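Local atomic coordinates of TudS (Uncultured bacterium, PDB entry 6Z96), a protein that removes sulfur from thiouracil without net redox chemistry, using a [4Fe-4S] cluster and probably passing through a [4Fe-5S] intermediate. Residues L97-P102 and S138-P143; A9-Q14 and K23-N28; C43-G48 and A74-G79. All blocks are in the same frame, centred on the assembly; numbering follows the deposited sequence.

The three contacts follow one another along the chain, and none nests in or crosses another. Contact 2 comes first. It closes the loop between strand 5-8 and helix 28-35. Contact 3 closes the next excursion, which leaves strand 39-42, runs through the hairpin of strands 57-60 and 63-66, and returns on helix 73-90. Contact 1 joins the ends of the adjacent parallel strands 94-96 and 135-137, across a loop that carries a second hairpin and helix 124-131. All three reach the iron-sulfur cluster. Contacts 1 and 2 also pack on each other, through Lys98 on Leu11 and Glu139 on Ile25. Contacts 1 and 3 meet where Pro102 lies against Phe76.

Contact 1. Residues L97-P102 and S138-P143; sequences LKEGSP and SEDQLP. With SF4 (iron/sulfur cluster), chain C.
Lys98 NZ is held by two oxygens. Its salt bridge runs 2.8 Å to Glu139 OE2, on the syn side of the carboxylate and 25° out of its plane. Bends at chi2 and chi4 of the lysine also let NZ donate to the backbone O of Glu99, again at 2.8 Å. The other carboxylate oxygen is used too: Glu139 OE1 accepts from Glu99 N on its syn lone pair, at 2.9 Å and 159°. With both oxygens bound, the group is restrained from turning. The bend at chi2 (-88°) of Glu139 folds its carboxylate back to these donors.

The Glu99 carboxylate is held at both oxygens. Its OE1 takes Gly100 N on the anti lone pair, and the backbone N atoms of Ser106, Gly107 and Arg108 also bond to it. Four N-H donors on one oxygen would probably favour the charged carboxylate. Glu99 OE2 accepts a water at 2.6 Å, which also donates to Asp140 OD2 and accepts from Ser138 OG. Ser138 OG in turn accepts from Asp140 N, an ST turn. Ser138 CA lies 3.3 Å from Leu97 O, with its hydrogen directed at that oxygen.

Lys98 and Ser101 line the cluster pocket. The two segments leave the neighbouring parallel strands 94-96 and 135-137. Leu97 packs on helix 124-131, and residues 138-143 form a turn and the start of helix 142-151, with Gln141 as N-cap.

Contact 2. Residues A9-Q14 and K23-N28; sequences ACLLGQ and KGIVSN. With SF4 (iron/sulfur cluster), chain C.
Cys10 O accepts a backbone hydrogen bond from Lys23 N at 2.9 Å, with the donor 46° out of the carbonyl plane. Gly13 N reaches the same Cys10 O from the opposite face, at 3.0 Å, so one carbonyl ties its own turn and the returning chain. Leu11 O, the next carbonyl, accepts from Ile25 N at 3.2 Å, with an angle of 159°. A water bridges the same pair of residues, donating to Leu11 O at 2.8 Å and to Ile25 O.

Weaker CA-H...O contacts fill in between. Leu11 CA lies 3.3 Å from Lys23 O, and Gly24 CA points its hydrogen at Leu11 O. Gly24 CA also lies close to Gly13. A side chain on Gly24 would press on the CA of Gly13, so the two chains pass closely here.

Among the apolar side chains, Leu11 CD2 meets Ile25 CD1 at 4.0 Å, in one of two conformers deposited for the isoleucine, so this detail is less certain. Leu11 continues onto Lys98, and Ile25 onto Glu139.

Metal binding is the remaining interaction. Cys10 SG binds the iron FE2 at 2.3 Å. Its chi1 of 58° sets SG between the backbone N and the carbonyl carbon, directed at the cluster. Ala9 N also lies near the cluster, by sulfide S1.

Together these bonds close a cluster-binding cysteine loop at the C-terminal end of strand 5-8, an inner strand of the parallel sheet.

Contact 3. Residues C43-G48 and A74-G79; sequences CPEVAG and AEFDRG. With SF4 (iron/sulfur cluster), chain C; EDO (1,2-ethanediol), chain E.
Glu45 lies across Phe76 where a short helix, 44-47, N-capped by the cluster ligand Cys43, meets helix 73-90. From the backbone outward, Glu45 CB first passes sulfide S2 of the cluster. CG lies 3.6 Å from S2 and also sits over one face of the Phe76 ring, a CH-pi contact 4.1 Å from the centroid. CD is 3.4 Å from S2. The chain is extended beyond CG (chi2 165°), which carries the carboxylate past the CZ-CE2 rim of the ring, the two planes 36° apart. At the tip, OE2 lies 3.2 Å from both Phe76 CE2 and CZ, and is hydrogen-bonded to Ser103 OG. OE1 makes a salt bridge with Arg54 and accepts from O1 of an ethanediol, probably from the crystallisation liquor, at 2.8 Å. The bound hydrosulfuric acid also touches Glu45. With an alanine here, Arg54 would probably lose its carboxylate mate, and the Phe76 face its CH-pi partner.

The chains come close at Gly48 and Gly79, which have no CB. A CB on Gly48 would collide with Glu75 O, and one on Gly79 with Pro44 O. Gly79 CA instead sends its hydrogen to Pro44 O, at 3.2 Å. At the start of the short helix, Cys43 SG binds the iron FE3 at 2.3 Å and also accepts a capping bond from Val46 N.

Contact 1. Residues L97-P102 and S138-P143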
ATOM      1  N   LEU A  97      -3.012   3.333   0.875  1.00 15.91           N
ATOM      2  CA  LEU A  97      -2.463   2.000   1.103  1.00 16.22           C
ATOM      3  C   LEU A  97      -3.071   1.330   2.313  1.00 17.01           C
ATOM      4  O   LEU A  97      -3.466   1.990   3.263  1.00 17.15           O
ATOM      5  CB  LEU A  97      -0.930   2.081   1.243  1.00 16.13           C
ATOM      6  CG  LEU A  97      -0.176   2.700   0.067  1.00 16.66           C
ATOM      7  CD1 LEU A  97       1.377   2.586   0.308  1.00 16.44           C
ATOM      8  CD2 LEU A  97      -0.528   2.033  -1.276  1.00 18.73           C
ATOM      9  N   LYS A  98      -3.120  -0.011   2.285  1.00 15.89           N
ATOM     10  CA  LYS A  98      -3.734  -0.812   3.349  1.00 16.16           C
ATOM     11  C   LYS A  98      -2.985  -0.770   4.685  1.00 17.22           C
ATOM     12  O   LYS A  98      -1.817  -1.123   4.780  1.00 17.40           O
ATOM     13  CB  LYS A  98      -3.862  -2.278   2.850  1.00 16.55           C
ATOM     14  CG  LYS A  98      -4.386  -3.256   3.901  1.00 18.32           C
ATOM     15  CD  LYS A  98      -5.882  -3.040   4.147  1.00 19.97           C
ATOM     16  CE  LYS A  98      -6.321  -3.811   5.382  1.00 21.55           C
ATOM     17  NZ  LYS A  98      -5.977  -3.081   6.642  1.00 21.42           N
ATOM     18  N   GLU A  99      -3.706  -0.431   5.753  1.00 17.66           N
ATOM     19  CA  GLU A  99      -3.100  -0.334   7.077  1.00 17.75           C
ATOM     20  C   GLU A  99      -2.637  -1.695   7.628  1.00 18.54           C
ATOM     21  O   GLU A  99      -3.240  -2.725   7.328  1.00 18.83           O
ATOM     22  CB  GLU A  99      -4.103   0.320   8.054  1.00 18.64           C
ATOM     23  CG  GLU A  99      -3.502   0.691   9.400  1.00 20.59           C
ATOM     24  CD  GLU A  99      -2.326   1.646   9.311  1.00 24.22           C
ATOM     25  OE1 GLU A  99      -1.223   1.199   8.911  1.00 20.94           O
ATOM     26  OE2 GLU A  99      -2.477   2.826   9.713  1.00 26.05           O
ATOM     27  N   GLY A 100      -1.548  -1.666   8.397  1.00 18.21           N
ATOM     28  CA  GLY A 100      -1.030  -2.823   9.108  1.00 18.18           C
ATOM     29  C   GLY A 100      -0.112  -3.734   8.339  1.00 17.67           C
ATOM     30  O   GLY A 100       0.536  -4.586   8.936  1.00 18.98           O
ATOM     31  N   SER A 101      -0.043  -3.556   7.025  1.00 16.48           N
ATOM     32  CA  SER A 101       0.727  -4.458   6.166  1.00 16.00           C
ATOM     33  C   SER A 101       2.249  -4.207   6.247  1.00 16.01           C
ATOM     34  O   SER A 101       2.692  -3.058   6.325  1.00 16.07           O
ATOM     35  CB  SER A 101       0.239  -4.280   4.723  1.00 16.19           C
ATOM     36  OG  SER A 101       1.169  -4.709   3.736  1.00 16.30           O
ATOM     37  N   PRO A 102       3.061  -5.267   6.104  1.00 15.58           N
ATOM     38  CA  PRO A 102       4.517  -5.069   6.055  1.00 15.52           C
ATOM     39  C   PRO A 102       4.971  -4.341   4.784  1.00 15.26           C
ATOM     40  O   PRO A 102       6.106  -3.864   4.757  1.00 16.34           O
ATOM     41  CB  PRO A 102       5.077  -6.503   6.107  1.00 16.21           C
ATOM     42  CG  PRO A 102       3.974  -7.364   5.537  1.00 16.66           C
ATOM     43  CD  PRO A 102       2.674  -6.695   5.980  1.00 15.68           C
ATOM     44  N   SER A 138      -4.037   5.890   4.878  1.00 17.60           N
ATOM     45  CA  SER A 138      -4.639   4.563   5.003  1.00 19.01           C
ATOM     46  C   SER A 138      -6.141   4.609   4.715  1.00 20.03           C
ATOM     47  O   SER A 138      -6.722   5.694   4.557  1.00 20.45           O
ATOM     48  CB  SER A 138      -4.385   4.009   6.401  1.00 20.33           C
ATOM     49  OG  SER A 138      -5.293   4.605   7.319  1.00 21.95           O
ATOM     50  N   GLU A 139      -6.796   3.436   4.690  1.00 20.11           N
ATOM     51  CA  GLU A 139      -8.244   3.376   4.502  1.00 20.64           C
ATOM     52  C   GLU A 139      -8.996   4.012   5.701  1.00 21.24           C
ATOM     53  O   GLU A 139     -10.214   4.176   5.620  1.00 22.62           O
ATOM     54  CB  GLU A 139      -8.709   1.930   4.245  1.00 21.38           C
ATOM     55  CG  GLU A 139      -8.662   1.035   5.466  1.00 22.97           C
ATOM     56  CD  GLU A 139      -7.354   0.312   5.729  1.00 23.85           C
ATOM     57  OE1 GLU A 139      -6.304   0.762   5.214  1.00 20.77           O
ATOM     58  OE2 GLU A 139      -7.373  -0.681   6.494  1.00 23.60           O
ATOM     59  N   ASP A 140      -8.304   4.309   6.815  1.00 20.54           N
ATOM     60  CA  ASP A 140      -8.941   5.001   7.950  1.00 21.34           C
ATOM     61  C   ASP A 140      -8.837   6.539   7.797  1.00 21.84           C
ATOM     62  O   ASP A 140      -9.283   7.272   8.694  1.00 23.73           O
ATOM     63  CB  ASP A 140      -8.231   4.629   9.256  1.00 24.28           C
ATOM     64  CG  ASP A 140      -8.257   3.138   9.556  1.00 32.02           C
ATOM     65  OD1 ASP A 140      -9.288   2.500   9.285  1.00 33.63           O
ATOM     66  OD2 ASP A 140      -7.237   2.615  10.047  1.00 36.07           O
ATOM     67  N   GLN A 141      -8.240   7.036   6.691  1.00 20.66           N
ATOM     68  CA  GLN A 141      -8.003   8.456   6.443  1.00 20.01           C
ATOM     69  C   GLN A 141      -8.583   8.886   5.087  1.00 20.10           C
ATOM     70  O   GLN A 141      -8.033   9.788   4.458  1.00 20.96           O
ATOM     71  CB  GLN A 141      -6.489   8.738   6.471  1.00 20.15           C
ATOM     72  CG  GLN A 141      -5.862   8.339   7.783  1.00 21.77           C
ATOM     73  CD  GLN A 141      -4.379   8.515   7.745  1.00 25.89           C
ATOM     74  OE1 GLN A 141      -3.671   7.898   6.941  1.00 24.67           O
ATOM     75  NE2 GLN A 141      -3.865   9.356   8.631  1.00 28.82           N
ATOM     76  N   LEU A 142      -9.681   8.258   4.641  1.00 20.07           N
ATOM     77  CA  LEU A 142     -10.295   8.626   3.362  1.00 20.76           C
ATOM     78  C   LEU A 142     -10.725  10.086   3.309  1.00 21.47           C
ATOM     79  O   LEU A 142     -10.487  10.704   2.275  1.00 21.62           O
ATOM     80  CB  LEU A 142     -11.470   7.717   2.970  1.00 21.95           C
ATOM     81  CG  LEU A 142     -11.112   6.269   2.768  1.00 24.41           C
ATOM     82  CD1 LEU A 142     -12.342   5.460   2.410  1.00 26.13           C
ATOM     83  CD2 LEU A 142     -10.112   6.103   1.666  1.00 25.67           C
ATOM     84  N   PRO A 143     -11.308  10.674   4.383  1.00 21.32           N
ATOM     85  CA  PRO A 143     -11.706  12.092   4.289  1.00 21.18           C
ATOM     86  C   PRO A 143     -10.509  12.997   4.033  1.00 21.45           C
ATOM     87  O   PRO A 143     -10.574  13.896   3.199  1.00 21.93           O
ATOM     88  CB  PRO A 143     -12.358  12.375   5.655  1.00 22.08           C
ATOM     89  CG  PRO A 143     -12.843  11.030   6.149  1.00 23.15           C
ATOM     90  CD  PRO A 143     -11.713  10.091   5.682  1.00 21.55           C
TER
HETATM   91 FE1  SF4 C 301      -0.878  -6.813   0.816  0.80 16.75          FE
HETATM   92 FE2  SF4 C 301      -2.883  -5.312  -0.200  0.90 14.54          FE
HETATM   93 FE3  SF4 C 301      -0.855  -6.160  -1.858  0.90 14.23          FE
HETATM   94 FE4  SF4 C 301      -0.412  -4.196   0.011  0.90 14.76          FE
HETATM   95  S1  SF4 C 301      -1.784  -4.107  -1.854  0.90 14.45           S
HETATM   96  S2  SF4 C 301       0.960  -5.957  -0.434  0.90 15.60           S
HETATM   97  S3  SF4 C 301      -1.743  -4.931   1.756  0.90 15.91           S
HETATM   98  S4  SF4 C 301      -2.433  -7.460  -0.772  0.90 15.29           S
HETATM   99  O   HOH W   1      -4.763   4.018   9.833  1.00 33.74           O

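Contact 2. Residues A9-Q14 and K23-N28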
ATOM      1  N   ALA A   9      -4.095  -2.720  -4.189  1.00 14.94           N
ATOM      2  CA  ALA A   9      -5.068  -3.465  -4.991  1.00 15.82           C
ATOM      3  C   ALA A   9      -6.116  -4.181  -4.152  1.00 16.21           C
ATOM      4  O   ALA A   9      -7.276  -4.302  -4.582  1.00 17.14           O
ATOM      5  CB  ALA A   9      -4.353  -4.447  -5.922  1.00 16.43           C
ATOM      6  N   CYS A  10      -5.738  -4.626  -2.944  1.00 15.29           N
ATOM      7  CA  CYS A  10      -6.700  -5.306  -2.076  1.00 15.43           C
ATOM      8  C   CYS A  10      -7.829  -4.362  -1.636  1.00 16.75           C
ATOM      9  O   CYS A  10      -8.961  -4.825  -1.448  1.00 17.52           O
ATOM     10  CB  CYS A  10      -6.008  -5.934  -0.876  1.00 16.35           C
ATOM     11  SG  CYS A  10      -5.094  -4.742   0.143  1.00 17.24           S
ATOM     12  N   LEU A  11      -7.536  -3.058  -1.490  1.00 16.74           N
ATOM     13  CA  LEU A  11      -8.596  -2.106  -1.084  1.00 17.15           C
ATOM     14  C   LEU A  11      -9.644  -1.930  -2.176  1.00 20.11           C
ATOM     15  O   LEU A  11     -10.755  -1.478  -1.881  1.00 21.86           O
ATOM     16  CB  LEU A  11      -7.993  -0.734  -0.745  1.00 16.31           C
ATOM     17  CG  LEU A  11      -7.097  -0.725   0.497  1.00 17.92           C
ATOM     18  CD1 LEU A  11      -6.444   0.673   0.680  1.00 17.85           C
ATOM     19  CD2 LEU A  11      -7.890  -1.059   1.760  1.00 18.83           C
ATOM     20  N   LEU A  12      -9.295  -2.230  -3.421  1.00 20.73           N
ATOM     21  CA  LEU A  12     -10.239  -2.200  -4.554  1.00 22.73           C
ATOM     22  C   LEU A  12     -10.978  -3.536  -4.747  1.00 24.85           C
ATOM     23  O   LEU A  12     -11.743  -3.673  -5.713  1.00 27.51           O
ATOM     24  CB  LEU A  12      -9.496  -1.858  -5.826  1.00 23.85           C
ATOM     25  CG  LEU A  12      -8.858  -0.496  -5.812  1.00 27.35           C
ATOM     26  CD1 LEU A  12      -8.030  -0.310  -7.048  1.00 29.36           C
ATOM     27  CD2 LEU A  12      -9.912   0.628  -5.715  1.00 28.41           C
ATOM     28  N   GLY A  13     -10.788  -4.485  -3.831  1.00 22.92           N
ATOM     29  CA  GLY A  13     -11.472  -5.772  -3.874  1.00 22.46           C
ATOM     30  C   GLY A  13     -10.735  -6.854  -4.628  1.00 22.17           C
ATOM     31  O   GLY A  13     -11.285  -7.941  -4.824  1.00 23.34           O
ATOM     32  N   GLN A  14      -9.488  -6.587  -5.073  1.00 19.87           N
ATOM     33  CA  GLN A  14      -8.734  -7.623  -5.776  1.00 18.96           C
ATOM     34  C   GLN A  14      -8.255  -8.679  -4.797  1.00 19.07           C
ATOM     35  O   GLN A  14      -7.799  -8.357  -3.708  1.00 19.29           O
ATOM     36  CB  GLN A  14      -7.599  -7.014  -6.558  1.00 19.66           C
ATOM     37  CG  GLN A  14      -8.094  -5.972  -7.558  1.00 20.95           C
ATOM     38  CD  GLN A  14      -7.036  -5.619  -8.552  1.00 25.75           C
ATOM     39  OE1 GLN A  14      -6.086  -6.379  -8.771  1.00 27.43           O
ATOM     40  NE2 GLN A  14      -7.195  -4.492  -9.224  1.00 26.96           N
ATOM     41  N   LYS A  23      -9.687  -6.790   0.567  1.00 28.88           N
ATOM     42  CA  LYS A  23      -9.999  -5.828   1.628  1.00 28.36           C
ATOM     43  C   LYS A  23     -10.770  -4.700   0.989  1.00 28.86           C
ATOM     44  O   LYS A  23     -10.482  -3.512   1.211  1.00 28.45           O
ATOM     45  CB  LYS A  23      -8.684  -5.290   2.226  1.00 28.24           C
ATOM     46  CG  LYS A  23      -7.901  -6.351   2.990  1.00 31.11           C
ATOM     47  CD  LYS A  23      -8.686  -6.806   4.220  1.00 34.41           C
ATOM     48  CE  LYS A  23      -7.885  -7.643   5.182  1.00 39.73           C
ATOM     49  NZ  LYS A  23      -8.739  -8.134   6.306  1.00 42.35           N
ATOM     50  N   GLY A  24     -11.757  -5.056   0.168  1.00 29.40           N
ATOM     51  CA  GLY A  24     -12.526  -4.082  -0.572  1.00 30.50           C
ATOM     52  C   GLY A  24     -13.250  -3.184   0.396  1.00 31.96           C
ATOM     53  O   GLY A  24     -13.907  -3.672   1.324  1.00 32.78           O
ATOM     54  N   ILE A  25     -13.044  -1.878   0.261  0.60 32.31           N
ATOM     55  CA  ILE A  25     -13.692  -0.935   1.159  0.60 32.93           C
ATOM     56  C   ILE A  25     -14.906  -0.296   0.506  0.60 33.03           C
ATOM     57  O   ILE A  25     -14.962  -0.127  -0.718  0.60 33.58           O
ATOM     58  CB  ILE A  25     -12.700   0.088   1.745  0.60 33.61           C
ATOM     59  CG1 ILE A  25     -11.891   0.755   0.619  0.60 34.03           C
ATOM     60  CG2 ILE A  25     -11.790  -0.610   2.771  0.60 34.45           C
ATOM     61  CD1 ILE A  25     -10.679   1.670   1.072  0.60 35.16           C
ATOM     62  N   VAL A  26     -15.889   0.036   1.328  1.00 32.29           N
ATOM     63  CA  VAL A  26     -17.118   0.621   0.851  1.00 32.06           C
ATOM     64  C   VAL A  26     -16.922   2.112   0.892  1.00 30.19           C
ATOM     65  O   VAL A  26     -16.753   2.680   1.965  1.00 30.73           O
ATOM     66  CB  VAL A  26     -18.313   0.174   1.703  1.00 33.90           C
ATOM     67  CG1 VAL A  26     -19.598   0.786   1.154  1.00 34.36           C
ATOM     68  CG2 VAL A  26     -18.392  -1.354   1.731  1.00 34.93           C
ATOM     69  N   SER A  27     -16.860   2.730  -0.273  1.00 28.29           N
ATOM     70  CA  SER A  27     -16.611   4.149  -0.371  1.00 27.95           C
ATOM     71  C   SER A  27     -17.142   4.675  -1.677  1.00 27.73           C
ATOM     72  O   SER A  27     -16.616   4.348  -2.743  1.00 27.40           O
ATOM     73  CB  SER A  27     -15.110   4.421  -0.271  1.00 27.91           C
ATOM     74  OG  SER A  27     -14.801   5.769  -0.573  1.00 28.81           O
ATOM     75  N   ASN A  28     -18.152   5.549  -1.606  1.00 28.13           N
ATOM     76  CA  ASN A  28     -18.689   6.174  -2.816  1.00 28.61           C
ATOM     77  C   ASN A  28     -17.615   7.025  -3.509  1.00 27.57           C
ATOM     78  O   ASN A  28     -17.531   7.068  -4.736  1.00 27.70           O
ATOM     79  CB  ASN A  28     -19.904   7.048  -2.474  1.00 31.62           C
ATOM     80  CG  ASN A  28     -21.086   6.258  -1.967  1.00 37.03           C
ATOM     81  OD1 ASN A  28     -21.257   5.084  -2.298  1.00 38.48           O
ATOM     82  ND2 ASN A  28     -21.923   6.879  -1.137  1.00 38.74           N
TER
HETATM   83 FE1  SF4 C 301      -0.878  -6.813   0.816  0.80 16.75          FE
HETATM   84 FE2  SF4 C 301      -2.883  -5.312  -0.200  0.90 14.54          FE
HETATM   85 FE3  SF4 C 301      -0.855  -6.160  -1.858  0.90 14.23          FE
HETATM   86 FE4  SF4 C 301      -0.412  -4.196   0.011  0.90 14.76          FE
HETATM   87  S1  SF4 C 301      -1.784  -4.107  -1.854  0.90 14.45           S
HETATM   88  S2  SF4 C 301       0.960  -5.957  -0.434  0.90 15.60           S
HETATM   89  S3  SF4 C 301      -1.743  -4.931   1.756  0.90 15.91           S
HETATM   90  S4  SF4 C 301      -2.433  -7.460  -0.772  0.90 15.29           S
HETATM   91  O   HOH W   2     -13.195  -0.594  -3.020  1.00 37.57           O

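Contact 3. Residues C43-G48 and A74-G79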
ATOM      1  N   CYS A  43      -0.254  -3.769  -6.254  1.00 15.11           N
ATOM      2  CA  CYS A  43       0.050  -4.611  -5.089  1.00 15.13           C
ATOM      3  C   CYS A  43       1.562  -4.807  -5.071  1.00 15.37           C
ATOM      4  O   CYS A  43       2.085  -5.547  -5.893  1.00 15.74           O
ATOM      5  CB  CYS A  43      -0.644  -5.973  -5.156  1.00 16.01           C
ATOM      6  SG  CYS A  43      -0.100  -7.092  -3.844  1.00 16.34           S
ATOM      7  N   PRO A  44       2.268  -4.208  -4.115  1.00 14.62           N
ATOM      8  CA  PRO A  44       3.730  -4.359  -4.083  1.00 15.11           C
ATOM      9  C   PRO A  44       4.209  -5.801  -3.962  1.00 14.83           C
ATOM     10  O   PRO A  44       5.224  -6.140  -4.565  1.00 15.78           O
ATOM     11  CB  PRO A  44       4.140  -3.553  -2.834  1.00 16.88           C
ATOM     12  CG  PRO A  44       3.008  -2.528  -2.649  1.00 16.98           C
ATOM     13  CD  PRO A  44       1.764  -3.245  -3.108  1.00 15.71           C
ATOM     14  N   GLU A  45       3.498  -6.641  -3.181  1.00 14.58           N
ATOM     15  CA  GLU A  45       3.990  -8.007  -2.996  1.00 14.67           C
ATOM     16  C   GLU A  45       3.870  -8.834  -4.258  1.00 15.21           C
ATOM     17  O   GLU A  45       4.805  -9.572  -4.598  1.00 16.07           O
ATOM     18  CB  GLU A  45       3.360  -8.669  -1.792  1.00 15.12           C
ATOM     19  CG  GLU A  45       3.916  -8.006  -0.551  1.00 15.91           C
ATOM     20  CD  GLU A  45       3.156  -8.279   0.734  1.00 17.56           C
ATOM     21  OE1 GLU A  45       2.539  -9.367   0.825  1.00 18.85           O
ATOM     22  OE2 GLU A  45       3.199  -7.438   1.665  1.00 17.29           O
ATOM     23  N   VAL A  46       2.752  -8.701  -4.968  1.00 15.15           N
ATOM     24  CA  VAL A  46       2.578  -9.428  -6.220  1.00 15.40           C
ATOM     25  C   VAL A  46       3.522  -8.834  -7.281  1.00 15.15           C
ATOM     26  O   VAL A  46       4.186  -9.580  -8.012  1.00 15.68           O
ATOM     27  CB  VAL A  46       1.114  -9.397  -6.670  1.00 17.08           C
ATOM     28  CG1 VAL A  46       0.961  -9.912  -8.090  1.00 19.24           C
ATOM     29  CG2 VAL A  46       0.245 -10.213  -5.707  1.00 18.34           C
ATOM     30  N   ALA A  47       3.659  -7.490  -7.319  1.00 15.15           N
ATOM     31  CA  ALA A  47       4.566  -6.871  -8.309  1.00 16.22           C
ATOM     32  C   ALA A  47       6.009  -7.320  -8.063  1.00 15.39           C
ATOM     33  O   ALA A  47       6.772  -7.509  -9.023  1.00 16.72           O
ATOM     34  CB  ALA A  47       4.481  -5.348  -8.212  1.00 16.59           C
ATOM     35  N   GLY A  48       6.356  -7.537  -6.788  1.00 14.95           N
ATOM     36  CA  GLY A  48       7.694  -7.951  -6.369  1.00 15.61           C
ATOM     37  C   GLY A  48       8.001  -9.415  -6.626  1.00 16.32           C
ATOM     38  O   GLY A  48       9.135  -9.851  -6.411  1.00 17.48           O
ATOM     39  N   ALA A  74      13.942  -9.154  -0.518  1.00 13.66           N
ATOM     40  CA  ALA A  74      14.208  -8.836  -1.925  1.00 14.16           C
ATOM     41  C   ALA A  74      12.920  -8.505  -2.703  1.00 14.92           C
ATOM     42  O   ALA A  74      12.867  -7.539  -3.470  1.00 16.00           O
ATOM     43  CB  ALA A  74      14.945  -9.987  -2.598  1.00 15.05           C
ATOM     44  N   GLU A  75      11.879  -9.302  -2.476  1.00 15.24           N
ATOM     45  CA  GLU A  75      10.613  -9.111  -3.174  1.00 14.24           C
ATOM     46  C   GLU A  75       9.878  -7.890  -2.647  1.00 14.46           C
ATOM     47  O   GLU A  75       9.287  -7.149  -3.419  1.00 14.53           O
ATOM     48  CB  GLU A  75       9.756 -10.373  -2.995  1.00 15.27           C
ATOM     49  CG  GLU A  75      10.333 -11.573  -3.751  1.00 18.21           C
ATOM     50  CD  GLU A  75      11.504 -12.310  -3.110  1.00 24.19           C
ATOM     51  OE1 GLU A  75      11.767 -12.101  -1.903  1.00 22.86           O
ATOM     52  OE2 GLU A  75      12.185 -13.082  -3.829  1.00 26.59           O
ATOM     53  N   PHE A  76       9.933  -7.667  -1.334  1.00 13.67           N
ATOM     54  CA  PHE A  76       9.284  -6.485  -0.750  1.00 14.13           C
ATOM     55  C   PHE A  76       9.945  -5.207  -1.276  1.00 14.69           C
ATOM     56  O   PHE A  76       9.250  -4.244  -1.585  1.00 15.26           O
ATOM     57  CB  PHE A  76       9.378  -6.514   0.781  1.00 13.83           C
ATOM     58  CG  PHE A  76       8.231  -7.264   1.402  1.00 14.73           C
ATOM     59  CD1 PHE A  76       8.112  -8.631   1.237  1.00 15.61           C
ATOM     60  CD2 PHE A  76       7.254  -6.594   2.117  1.00 15.67           C
ATOM     61  CE1 PHE A  76       7.035  -9.319   1.783  1.00 15.74           C
ATOM     62  CE2 PHE A  76       6.183  -7.285   2.671  1.00 16.33           C
ATOM     63  CZ  PHE A  76       6.083  -8.641   2.501  1.00 15.74           C
ATOM     64  N   ASP A  77      11.286  -5.204  -1.372  1.00 13.89           N
ATOM     65  CA  ASP A  77      12.002  -4.006  -1.843  1.00 14.14           C
ATOM     66  C   ASP A  77      11.755  -3.780  -3.327  1.00 14.95           C
ATOM     67  O   ASP A  77      11.588  -2.639  -3.758  1.00 16.10           O
ATOM     68  CB  ASP A  77      13.505  -4.141  -1.566  1.00 15.08           C
ATOM     69  CG  ASP A  77      13.887  -4.050  -0.091  1.00 18.93           C
ATOM     70  OD1 ASP A  77      13.025  -3.653   0.730  1.00 20.15           O
ATOM     71  OD2 ASP A  77      15.061  -4.368   0.245  1.00 18.56           O
ATOM     72  N   ARG A  78      11.671  -4.858  -4.125  1.00 13.98           N
ATOM     73  CA  ARG A  78      11.339  -4.728  -5.541  1.00 14.46           C
ATOM     74  C   ARG A  78       9.955  -4.124  -5.708  1.00 14.63           C
ATOM     75  O   ARG A  78       9.773  -3.220  -6.521  1.00 15.58           O
ATOM     76  CB  ARG A  78      11.419  -6.107  -6.230  1.00 15.35           C
ATOM     77  CG  ARG A  78      10.892  -6.038  -7.683  1.00 17.89           C
ATOM     78  CD  ARG A  78      11.042  -7.362  -8.430  1.00 18.72           C
ATOM     79  NE  ARG A  78      12.334  -7.381  -9.110  1.00 20.71           N
ATOM     80  CZ  ARG A  78      12.724  -8.338  -9.952  1.00 22.35           C
ATOM     81  NH1 ARG A  78      11.928  -9.369 -10.210  1.00 22.57           N
ATOM     82  NH2 ARG A  78      13.907  -8.265 -10.544  1.00 23.18           N
ATOM     83  N   GLY A  79       8.979  -4.636  -4.959  1.00 14.17           N
ATOM     84  CA  GLY A  79       7.617  -4.117  -5.068  1.00 14.91           C
ATOM     85  C   GLY A  79       7.528  -2.650  -4.656  1.00 14.97           C
ATOM     86  O   GLY A  79       6.822  -1.861  -5.295  1.00 16.22           O
TER
HETATM   87 FE1  SF4 C 301      -0.878  -6.813   0.816  0.80 16.75          FE
HETATM   88 FE2  SF4 C 301      -2.883  -5.312  -0.200  0.90 14.54          FE
HETATM   89 FE3  SF4 C 301      -0.855  -6.160  -1.858  0.90 14.23          FE
HETATM   90 FE4  SF4 C 301      -0.412  -4.196   0.011  0.90 14.76          FE
HETATM   91  S1  SF4 C 301      -1.784  -4.107  -1.854  0.90 14.45           S
HETATM   92  S2  SF4 C 301       0.960  -5.957  -0.434  0.90 15.60           S
HETATM   93  S3  SF4 C 301      -1.743  -4.931   1.756  0.90 15.91           S
HETATM   94  S4  SF4 C 301      -2.433  -7.460  -0.772  0.90 15.29           S
HETATM   95  C1  EDO E 303       3.087 -11.729   2.885  1.00 25.28           C
HETATM   96  O1  EDO E 303       3.026 -10.403   3.390  1.00 25.78           O
HETATM   97  C2  EDO E 303       4.382 -12.017   2.226  1.00 25.25           C
HETATM   98  O2  EDO E 303       4.585 -13.407   1.975  1.00 25.51           O